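Long-range contact in BH2621 protein (Bacillus halodurans, PDB 2QML), which is of unknown function but belongs to the GNAT acyltransferases and probably transfers an acyl group to an amine in siderophore biosynthesis: residues 15-24 with 124-132. Sequence-based numbering, arbitrary orientation. Where two conformers were deposited one is given.
Sequences DHVVNKKLSF and YPLLLAIMQ
In this GNAT fold, helix 123-135, which follows strand 106-112, packs through P125, L126, A129 and I130 on the hairpin of strands 11-15 and 20-26, whose turn carries a G1 beta bulge, N19 and K20 facing D15. The axes of 124-132 and 20-24 cross at -48°. The proline meets the turn: its CG lies 3.9 Å from V18 CG1, and the D15 side chain crosses that of P125 at about a right angle, CG 3.9 Å from P125 CB. The D15 carboxylate serves both segments. OD1 closes an Asx motif, accepting V18 N at 3.1 Å nearly along its C-O axis, with a weak second bond from V17 N. OD2 accepts a hydrogen bond from a water that also donates to P125 O at 2.8 Å, a bridge between turn and helix; it also accepts one from W193 NE1 and forms a salt bridge with K194 NZ. L22 pushes CD1 between P125 and A129, 4.0 Å from A129 CB. Beyond it the F24 ring spans L126 and I130, one turn apart, with CZ 3.7 Å from L126 CD2 and CE2 3.9 Å from I130 CB. The F24 ring also stacks on F11 of the neighbouring strand 11-15 and meets the W85 ring of strand 80-89, while W193 of helix 183-194 touches V17 and L128, so this helix flanks both turn and helix 123-135.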
# COMPACT_ATOMS: atom_id res chain seq x y z
N ASP A 15 -15.54 8.47 -3.18
CA ASP A 15 -15.05 8.34 -4.56
C ASP A 15 -16.24 8.22 -5.50
O ASP A 15 -16.97 7.23 -5.49
CB ASP A 15 -14.10 7.18 -4.74
CG ASP A 15 -13.50 7.18 -6.12
OD1 ASP A 15 -14.15 6.68 -7.05
OD2 ASP A 15 -12.43 7.77 -6.30
N HIS A 16 -16.43 9.25 -6.31
CA HIS A 16 -17.60 9.35 -7.15
C HIS A 16 -17.50 8.41 -8.35
O HIS A 16 -18.52 8.09 -8.92
CB HIS A 16 -17.87 10.81 -7.61
CG HIS A 16 -17.00 11.28 -8.73
ND1 HIS A 16 -17.36 11.13 -10.05
CD2 HIS A 16 -15.78 11.87 -8.75
CE1 HIS A 16 -16.39 11.59 -10.82
NE2 HIS A 16 -15.43 12.07 -10.06
N VAL A 17 -16.31 7.96 -8.71
CA VAL A 17 -16.14 7.05 -9.84
C VAL A 17 -16.74 5.66 -9.53
O VAL A 17 -17.49 5.13 -10.38
CB VAL A 17 -14.66 6.97 -10.30
CG1 VAL A 17 -14.52 5.97 -11.45
CG2 VAL A 17 -14.16 8.35 -10.70
N VAL A 18 -16.42 5.08 -8.38
CA VAL A 18 -16.98 3.80 -7.96
C VAL A 18 -18.22 3.98 -7.07
O VAL A 18 -18.89 3.00 -6.72
CB VAL A 18 -15.92 2.90 -7.27
CG1 VAL A 18 -14.78 2.56 -8.27
CG2 VAL A 18 -15.35 3.51 -5.98
N ASN A 19 -18.52 5.23 -6.72
CA ASN A 19 -19.65 5.61 -5.88
C ASN A 19 -19.59 4.88 -4.51
O ASN A 19 -20.52 4.17 -4.11
CB ASN A 19 -20.95 5.33 -6.63
CG ASN A 19 -22.10 6.07 -6.08
OD1 ASN A 19 -22.05 7.31 -5.96
ND2 ASN A 19 -23.19 5.36 -5.81
N LYS A 20 -18.46 5.01 -3.84
CA LYS A 20 -18.24 4.40 -2.56
C LYS A 20 -17.55 5.35 -1.61
O LYS A 20 -16.85 6.28 -2.02
CB LYS A 20 -17.29 3.22 -2.69
CG LYS A 20 -17.65 2.12 -3.64
CD LYS A 20 -18.84 1.37 -3.20
CE LYS A 20 -19.10 0.30 -4.23
NZ LYS A 20 -20.36 -0.35 -3.87
N LYS A 21 -17.76 5.10 -0.31
CA LYS A 21 -17.05 5.75 0.78
C LYS A 21 -15.79 4.93 1.03
O LYS A 21 -15.89 3.72 1.24
CB LYS A 21 -17.97 5.77 2.01
CG LYS A 21 -17.38 6.07 3.33
CD LYS A 21 -18.42 5.77 4.47
CE LYS A 21 -19.82 6.27 4.10
NZ LYS A 21 -20.77 6.24 5.30
N LEU A 22 -14.64 5.59 0.98
CA LEU A 22 -13.36 4.96 1.27
C LEU A 22 -12.89 5.48 2.60
O LEU A 22 -12.83 6.68 2.83
CB LEU A 22 -12.32 5.32 0.23
CG LEU A 22 -12.73 5.19 -1.25
CD1 LEU A 22 -11.50 5.48 -2.11
CD2 LEU A 22 -13.35 3.85 -1.53
N SER A 23 -12.57 4.58 3.50
CA SER A 23 -12.04 5.04 4.78
C SER A 23 -10.87 4.18 5.25
O SER A 23 -10.82 2.96 5.09
CB SER A 23 -13.09 5.12 5.84
OG SER A 23 -13.78 3.95 6.01
N PHE A 24 -9.90 4.91 5.77
CA PHE A 24 -8.63 4.34 6.23
C PHE A 24 -8.38 4.69 7.68
O PHE A 24 -8.45 5.87 8.07
CB PHE A 24 -7.49 4.89 5.40
CG PHE A 24 -7.40 4.35 4.01
CD1 PHE A 24 -8.27 4.81 3.03
CD2 PHE A 24 -6.40 3.49 3.64
CE1 PHE A 24 -8.16 4.35 1.70
CE2 PHE A 24 -6.29 3.01 2.31
CZ PHE A 24 -7.18 3.43 1.37
N TYR A 124 -7.86 0.50 -7.47
CA TYR A 124 -7.54 1.84 -7.99
C TYR A 124 -8.00 3.00 -7.13
O TYR A 124 -7.16 3.80 -6.71
CB TYR A 124 -8.09 2.00 -9.41
CG TYR A 124 -7.37 1.17 -10.39
CD1 TYR A 124 -6.11 1.57 -10.84
CD2 TYR A 124 -7.91 -0.01 -10.87
CE1 TYR A 124 -5.42 0.80 -11.73
CE2 TYR A 124 -7.22 -0.78 -11.79
CZ TYR A 124 -5.97 -0.35 -12.20
OH TYR A 124 -5.27 -1.11 -13.13
N PRO A 125 -9.30 3.10 -6.81
CA PRO A 125 -9.70 4.23 -5.95
C PRO A 125 -9.02 4.22 -4.57
O PRO A 125 -8.72 5.28 -4.00
CB PRO A 125 -11.23 4.08 -5.85
CG PRO A 125 -11.52 2.65 -6.19
CD PRO A 125 -10.48 2.32 -7.24
N LEU A 126 -8.79 3.03 -4.02
CA LEU A 126 -8.13 2.92 -2.72
C LEU A 126 -6.69 3.38 -2.77
O LEU A 126 -6.25 4.18 -1.95
CB LEU A 126 -8.18 1.50 -2.22
CG LEU A 126 -9.53 1.00 -1.72
CD1 LEU A 126 -9.55 -0.55 -1.67
CD2 LEU A 126 -9.91 1.66 -0.37
N LEU A 127 -5.93 2.84 -3.72
CA LEU A 127 -4.54 3.23 -3.88
C LEU A 127 -4.41 4.72 -4.20
O LEU A 127 -3.54 5.38 -3.61
CB LEU A 127 -3.87 2.35 -4.94
CG LEU A 127 -2.42 2.70 -5.20
CD1 LEU A 127 -1.49 2.49 -3.99
CD2 LEU A 127 -1.89 1.88 -6.48
N LEU A 128 -5.24 5.25 -5.09
CA LEU A 128 -5.17 6.66 -5.43
C LEU A 128 -5.44 7.50 -4.20
O LEU A 128 -4.75 8.50 -3.98
CB LEU A 128 -6.15 6.97 -6.55
CG LEU A 128 -5.80 6.41 -7.93
CD1 LEU A 128 -6.96 6.65 -8.85
CD2 LEU A 128 -4.57 7.00 -8.52
N ALA A 129 -6.40 7.09 -3.36
CA ALA A 129 -6.71 7.86 -2.14
C ALA A 129 -5.55 7.92 -1.14
O ALA A 129 -5.18 9.00 -0.63
CB ALA A 129 -8.01 7.31 -1.45
N ILE A 130 -4.97 6.78 -0.82
CA ILE A 130 -3.88 6.74 0.14
C ILE A 130 -2.64 7.43 -0.43
O ILE A 130 -1.93 8.09 0.33
CB ILE A 130 -3.62 5.32 0.65
CG1 ILE A 130 -2.74 5.38 1.91
CG2 ILE A 130 -3.04 4.40 -0.46
CD1 ILE A 130 -2.53 4.06 2.68
N MSE A 131 -2.36 7.27 -1.73
CA MSE A 131 -1.23 7.99 -2.34
C MSE A 131 -1.41 9.49 -2.21
O MSE A 131 -0.47 10.20 -1.86
CB MSE A 131 -1.07 7.63 -3.81
CG MSE A 131 -0.54 6.23 -4.01
SE MSE A 131 -0.44 5.81 -5.91
CE MSE A 131 1.04 7.05 -6.32
N GLN A 132 -2.61 9.98 -2.49
CA GLN A 132 -2.90 11.39 -2.38
C GLN A 132 -2.60 11.88 -0.95
O GLN A 132 -1.95 12.91 -0.77
CB GLN A 132 -4.35 11.67 -2.81
CG GLN A 132 -4.71 13.14 -2.88
CD GLN A 132 -3.87 13.89 -3.89
OE1 GLN A 132 -2.65 14.11 -3.72
NE2 GLN A 132 -4.52 14.29 -4.98
O HOH W 1 -9.99 7.65 -4.64